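Long-range contacts in putative surface-anchored fimbrial subunit (Corynebacterium diphtheriae, PDB 3HR6), which probably polymerises into the shaft of surface pili as their major subunit, an elongated chain of tandem Ig-like modules that binds a calcium ion: residues R170-I175 with D249-V254; P298-S303 with L372-N377. All coordinates share one frame; numbering follows the deposited sequence. Where two conformers were deposited one is given.

Contact 1 (R170-I175 with D249-V254); sequences RVATKI and DQELVV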
loop_
_atom_site.group_PDB
_atom_site.type_symbol
_atom_site.label_atom_id
_atom_site.label_comp_id
_atom_site.label_asym_id
_atom_site.label_seq_id
_atom_site.Cartn_x
_atom_site.Cartn_y
_atom_site.Cartn_z
ATOM N N ARG A 170 2.598 -7.914 6.338
ATOM C CA ARG A 170 3.874 -7.388 6.800
ATOM C C ARG A 170 4.314 -6.362 5.768
ATOM O O ARG A 170 4.376 -6.652 4.566
ATOM C CB ARG A 170 4.902 -8.491 6.903
ATOM C CG ARG A 170 6.245 -8.035 7.327
ATOM C CD ARG A 170 7.218 -9.158 7.207
ATOM N NE ARG A 170 8.477 -8.871 7.863
ATOM C CZ ARG A 170 9.527 -8.288 7.302
ATOM N NH1 ARG A 170 9.501 -7.906 6.027
ATOM N NH2 ARG A 170 10.643 -8.097 8.035
ATOM N N VAL A 171 4.575 -5.154 6.244
ATOM C CA VAL A 171 5.002 -4.039 5.425
ATOM C C VAL A 171 6.354 -3.547 5.916
ATOM O O VAL A 171 6.487 -3.021 7.059
ATOM C CB VAL A 171 4.005 -2.848 5.458
ATOM C CG1 VAL A 171 4.555 -1.651 4.579
ATOM C CG2 VAL A 171 2.633 -3.275 4.989
ATOM N N ALA A 172 7.377 -3.738 5.101
ATOM C CA ALA A 172 8.746 -3.373 5.450
ATOM C C ALA A 172 9.175 -2.112 4.672
ATOM O O ALA A 172 9.234 -2.171 3.447
ATOM C CB ALA A 172 9.662 -4.477 5.148
ATOM N N THR A 173 9.426 -1.023 5.392
ATOM C CA THR A 173 9.767 0.270 4.798
ATOM C C THR A 173 11.148 0.652 5.181
ATOM O O THR A 173 11.493 0.666 6.337
ATOM C CB THR A 173 8.783 1.356 5.304
ATOM O OG1 THR A 173 7.453 0.983 4.941
ATOM C CG2 THR A 173 9.104 2.768 4.804
ATOM N N LYS A 174 11.952 1.003 4.191
ATOM C CA LYS A 174 13.305 1.435 4.416
ATOM C C LYS A 174 13.327 2.885 4.832
ATOM O O LYS A 174 12.604 3.689 4.241
ATOM C CB LYS A 174 14.128 1.236 3.148
ATOM C CG LYS A 174 14.373 -0.227 2.975
ATOM C CD LYS A 174 15.305 -0.663 1.921
ATOM C CE LYS A 174 15.529 -2.204 2.022
ATOM N NZ LYS A 174 16.277 -2.788 3.227
ATOM N N ILE A 175 14.139 3.199 5.848
ATOM C CA ILE A 175 14.351 4.586 6.223
ATOM C C ILE A 175 15.424 5.154 5.311
ATOM O O ILE A 175 16.560 4.692 5.358
ATOM C CB ILE A 175 14.791 4.752 7.700
ATOM C CG1 ILE A 175 13.833 4.016 8.627
ATOM C CG2 ILE A 175 14.925 6.237 8.035
ATOM C CD1 ILE A 175 12.387 4.472 8.521
ATOM N N ASP A 249 18.686 3.431 6.451
ATOM C CA ASP A 249 18.755 2.112 5.851
ATOM C C ASP A 249 18.233 0.965 6.704
ATOM O O ASP A 249 18.238 -0.178 6.252
ATOM C CB ASP A 249 20.155 1.818 5.301
ATOM C CG ASP A 249 20.588 2.841 4.291
ATOM O OD1 ASP A 249 19.793 3.180 3.391
ATOM O OD2 ASP A 249 21.710 3.333 4.427
ATOM N N GLN A 250 17.743 1.273 7.909
ATOM C CA GLN A 250 17.003 0.285 8.711
ATOM C C GLN A 250 15.584 0.164 8.192
ATOM O O GLN A 250 15.118 1.004 7.422
ATOM C CB GLN A 250 17.019 0.695 10.202
ATOM C CG GLN A 250 18.408 0.735 10.771
ATOM C CD GLN A 250 18.409 1.150 12.222
ATOM O OE1 GLN A 250 17.368 1.130 12.870
ATOM N NE2 GLN A 250 19.561 1.528 12.737
ATOM N N GLU A 251 14.876 -0.895 8.598
ATOM C CA GLU A 251 13.492 -1.085 8.185
ATOM C C GLU A 251 12.572 -0.808 9.344
ATOM O O GLU A 251 12.849 -1.201 10.477
ATOM C CB GLU A 251 13.227 -2.473 7.648
ATOM C CG GLU A 251 13.981 -2.694 6.370
ATOM C CD GLU A 251 13.763 -4.039 5.757
ATOM O OE1 GLU A 251 13.110 -4.936 6.355
ATOM O OE2 GLU A 251 14.301 -4.177 4.645
ATOM N N LEU A 252 11.528 -0.066 9.036
ATOM C CA LEU A 252 10.371 0.057 9.865
ATOM C C LEU A 252 9.409 -1.020 9.413
ATOM O O LEU A 252 8.963 -0.963 8.269
ATOM C CB LEU A 252 9.770 1.454 9.654
ATOM C CG LEU A 252 8.513 1.732 10.463
ATOM C CD1 LEU A 252 8.855 1.882 11.910
ATOM C CD2 LEU A 252 7.772 3.013 9.919
ATOM N N VAL A 253 9.034 -1.963 10.275
ATOM C CA VAL A 253 8.190 -3.081 9.887
ATOM C C VAL A 253 6.894 -3.007 10.661
ATOM O O VAL A 253 6.945 -2.900 11.863
ATOM C CB VAL A 253 8.873 -4.436 10.142
ATOM C CG1 VAL A 253 7.908 -5.588 9.752
ATOM C CG2 VAL A 253 10.223 -4.504 9.347
ATOM N N VAL A 254 5.785 -2.924 9.942
ATOM C CA VAL A 254 4.446 -2.938 10.475
ATOM C C VAL A 254 3.873 -4.289 10.125
ATOM O O VAL A 254 3.887 -4.704 8.938
ATOM C CB VAL A 254 3.594 -1.820 9.857
ATOM C CG1 VAL A 254 2.112 -1.887 10.327
ATOM C CG2 VAL A 254 4.246 -0.471 10.174
HETATM O O HOH W 1 12.134 -7.280 5.287
HETATM O O HOH W 2 13.211 -6.187 8.468
HETATM O O HOH W 3 6.428 -0.243 7.259
HETATM O O HOH W 4 18.208 -1.063 3.762
#

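Contact 2 (P298-S303 with L372-N377); sequences PSSRVS and LQLESN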
loop_
_atom_site.group_PDB
_atom_site.type_symbol
_atom_site.label_atom_id
_atom_site.label_comp_id
_atom_site.label_asym_id
_atom_site.label_seq_id
_atom_site.Cartn_x
_atom_site.Cartn_y
_atom_site.Cartn_z
ATOM N N PRO A 298 3.789 4.099 -2.768
ATOM C CA PRO A 298 3.134 2.796 -2.617
ATOM C C PRO A 298 4.104 1.650 -2.470
ATOM O O PRO A 298 5.195 1.640 -3.064
ATOM C CB PRO A 298 2.332 2.620 -3.924
ATOM C CG PRO A 298 2.929 3.499 -4.846
ATOM C CD PRO A 298 3.652 4.592 -4.145
ATOM N N SER A 299 3.669 0.692 -1.640
ATOM C CA SER A 299 4.365 -0.567 -1.463
ATOM C C SER A 299 4.262 -1.451 -2.714
ATOM O O SER A 299 3.425 -1.226 -3.612
ATOM C CB SER A 299 3.775 -1.350 -0.298
ATOM O OG SER A 299 2.523 -1.968 -0.592
ATOM N N SER A 300 5.051 -2.529 -2.735
ATOM C CA SER A 300 4.770 -3.648 -3.644
ATOM C C SER A 300 3.370 -4.216 -3.400
ATOM O O SER A 300 2.792 -4.072 -2.308
ATOM C CB SER A 300 5.792 -4.752 -3.488
ATOM O OG SER A 300 5.742 -5.310 -2.177
ATOM N N ARG A 301 2.774 -4.782 -4.436
ATOM C CA ARG A 301 1.433 -5.284 -4.318
ATOM C C ARG A 301 1.420 -6.692 -3.783
ATOM O O ARG A 301 2.295 -7.485 -4.115
ATOM C CB ARG A 301 0.756 -5.275 -5.687
ATOM C CG ARG A 301 0.510 -3.891 -6.260
ATOM C CD ARG A 301 0.158 -4.019 -7.721
ATOM N NE ARG A 301 -0.365 -2.760 -8.208
ATOM C CZ ARG A 301 -1.657 -2.432 -8.247
ATOM N NH1 ARG A 301 -2.612 -3.278 -7.835
ATOM N NH2 ARG A 301 -2.000 -1.240 -8.725
ATOM N N VAL A 302 0.353 -6.998 -3.035
ATOM C CA VAL A 302 0.064 -8.355 -2.621
ATOM C C VAL A 302 -1.295 -8.683 -3.189
ATOM O O VAL A 302 -2.239 -7.889 -3.085
ATOM C CB VAL A 302 0.101 -8.559 -1.099
ATOM C CG1 VAL A 302 -0.337 -10.038 -0.765
ATOM C CG2 VAL A 302 1.474 -8.373 -0.606
ATOM N N SER A 303 -1.377 -9.839 -3.879
ATOM C CA SER A 303 -2.669 -10.282 -4.401
ATOM C C SER A 303 -2.901 -11.753 -4.080
ATOM O O SER A 303 -2.193 -12.631 -4.554
ATOM C CB SER A 303 -2.776 -10.052 -5.896
ATOM O OG SER A 303 -4.043 -10.492 -6.460
ATOM N N LEU A 372 0.312 -13.916 -4.654
ATOM C CA LEU A 372 1.330 -13.308 -5.520
ATOM C C LEU A 372 1.861 -12.103 -4.740
ATOM O O LEU A 372 1.096 -11.231 -4.291
ATOM C CB LEU A 372 0.694 -12.838 -6.826
ATOM C CG LEU A 372 1.640 -12.198 -7.823
ATOM C CD1 LEU A 372 2.617 -13.251 -8.411
ATOM C CD2 LEU A 372 0.865 -11.493 -8.968
ATOM N N GLN A 373 3.159 -12.135 -4.488
ATOM C CA GLN A 373 3.840 -11.081 -3.758
ATOM C C GLN A 373 5.307 -11.039 -4.166
ATOM O O GLN A 373 5.835 -11.988 -4.768
ATOM C CB GLN A 373 3.724 -11.341 -2.257
ATOM C CG GLN A 373 4.234 -12.715 -1.855
ATOM C CD GLN A 373 3.732 -13.158 -0.508
ATOM O OE1 GLN A 373 3.543 -12.349 0.397
ATOM N NE2 GLN A 373 3.554 -14.467 -0.351
ATOM N N LEU A 374 5.981 -9.968 -3.754
ATOM C CA LEU A 374 7.365 -9.772 -4.067
ATOM C C LEU A 374 8.262 -10.649 -3.205
ATOM O O LEU A 374 8.097 -10.739 -1.994
ATOM C CB LEU A 374 7.684 -8.289 -3.858
ATOM C CG LEU A 374 8.830 -7.681 -4.587
ATOM C CD1 LEU A 374 8.606 -7.780 -6.082
ATOM C CD2 LEU A 374 8.937 -6.238 -4.109
ATOM N N GLU A 375 9.215 -11.324 -3.839
ATOM C CA GLU A 375 10.224 -12.078 -3.123
ATOM C C GLU A 375 11.508 -11.832 -3.868
ATOM O O GLU A 375 11.562 -12.057 -5.086
ATOM C CB GLU A 375 9.861 -13.549 -3.079
ATOM C CG GLU A 375 8.519 -13.768 -2.443
ATOM C CD GLU A 375 8.156 -15.214 -2.244
ATOM O OE1 GLU A 375 8.957 -16.107 -2.642
ATOM O OE2 GLU A 375 7.069 -15.425 -1.655
ATOM N N SER A 376 12.506 -11.298 -3.157
ATOM C CA SER A 376 13.766 -10.863 -3.773
ATOM C C SER A 376 13.515 -9.994 -5.010
ATOM O O SER A 376 14.073 -10.221 -6.089
ATOM C CB SER A 376 14.604 -12.074 -4.114
ATOM O OG SER A 376 14.746 -12.933 -2.980
ATOM N N ASN A 377 12.645 -9.009 -4.844
ATOM C CA ASN A 377 12.286 -8.060 -5.897
ATOM C C ASN A 377 11.668 -8.668 -7.161
ATOM O O ASN A 377 11.537 -7.988 -8.189
ATOM C CB ASN A 377 13.497 -7.150 -6.250
ATOM C CG ASN A 377 13.070 -5.720 -6.626
ATOM O OD1 ASN A 377 12.171 -5.119 -5.998
ATOM N ND2 ASN A 377 13.715 -5.163 -7.655
HETATM O O HOH W 5 4.513 -7.723 -2.572
HETATM O O HOH W 6 1.125 -8.999 -6.272
#

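Contact 1 (R170-I175 with D249-V254)
Strands 170-174 and 251-254 run antiparallel, their short axes 160° apart and 4.4 Å at closest approach, with Val171-Val254 and Thr173-Leu252 as hydrogen-bonded pairs. They are adjacent strands in a five-stranded antiparallel sheet within the Cna-B-like, Ig-like middle module. Beyond the strand ends, Ile175 and Asp249 continue the pairing, Asp249 N reaching Ile175 O at 2.7 Å.

On one face Lys174 and Glu251 lie side by side and point the same way. The lysine chain is extended as far as CE and bends there (chi4 -68°), bringing NZ to 2.8 Å from Glu251 OE2 in a salt bridge that uses the anti lone pair of the oxygen. The other carboxylate oxygen, OE1, faces Arg170, but its 4.3 Å separation from NH2 is too long for a salt bridge. Water 1 bridges the two groups through NH1, accepting from Arg170 NH1 at the guanidinium edge and donating to Glu251 OE1; water 2 adds a weak link through NH2. Val253 CG1 sits over one guanidinium face, offset toward the rim and 3.7 Å above the plane, while Ala172 CB touches Glu251 OE1.

The opposite face carries Val171, Thr173, Leu252 and Val254, and Phe187 of a strand in another sheet packs on Thr173, Ile175 and Leu252. Water 3, on the Thr173 side of the sheet, donates at 2.8 Å to Val171 O and Leu252 O, two acceptors 3.4 Å apart, and hydrogen-bonds Thr173 OG1.

Contact 2 (P298-S303 with L372-N377)
Leu372 O is held by two donors: Ser303 N at 2.9 Å, with an almost straight N-H (173°), and water 6 at 3.0 Å. The return bond, Leu372 N to Ser303 O, is 2.8 Å long and equally straight at 177°, which makes Ser303-Leu372 an antiparallel hydrogen-bonded pair. It joins strands 302-315 and 361-375 in the mixed sheet that runs from the middle Ig-like module into the C-terminal one.

Past this pair the chains part. Arg301 O and Leu374 N are 4.5 Å from each other, and water 5 stands in for a direct bond: it accepts from Leu374 N and from Ser300 OG, and donates to Arg301 O at 2.7 Å. Ser300 OG takes its place between its own backbone N and carbonyl carbon (chi1 63°), from where it meets both this water and Lys149 N. The CB of Ser300 also meets Leu374 CD2 at 3.5 Å, a van der Waals contact. Val302 and Gln373 lie alongside each other, Val302 CG2 being 4.1 Å from Gln373 CB, while in the conformer described Gln373 OE1 bonds Ala151 N, on strand 148-152 just before the calcium ligand Asp153.

Direct backbone bonding thus gives way to water-mediated bonding as the strands diverge: one water bonds an amide, a hydroxyl and a carbonyl at once, so the separated backbones remain coupled through polar links.

Overall arrangement
Contact 1 is regular sheet pairing, with four consecutive bridges and 610 Å² of surface buried between its segments; contact 2 has a single bridge and 261 Å², and soon opens into water links. Both are partly buried, and they belong to different sheets, with centres about 14 Å apart and no direct touch. Strand 148-152 relates them: it pairs with strand 166-174 beside contact 1 and supplies backbone partners to side chains of contact 2, Lys149 and, for one conformer of Gln373, Ala151. Their chemistry follows position. Contact 1 has one face with charged groups and one that is mostly apolar, within a single module, whereas contact 2, near the junction with the C-terminal module, relies mainly on backbone, hydroxyl and water bonds.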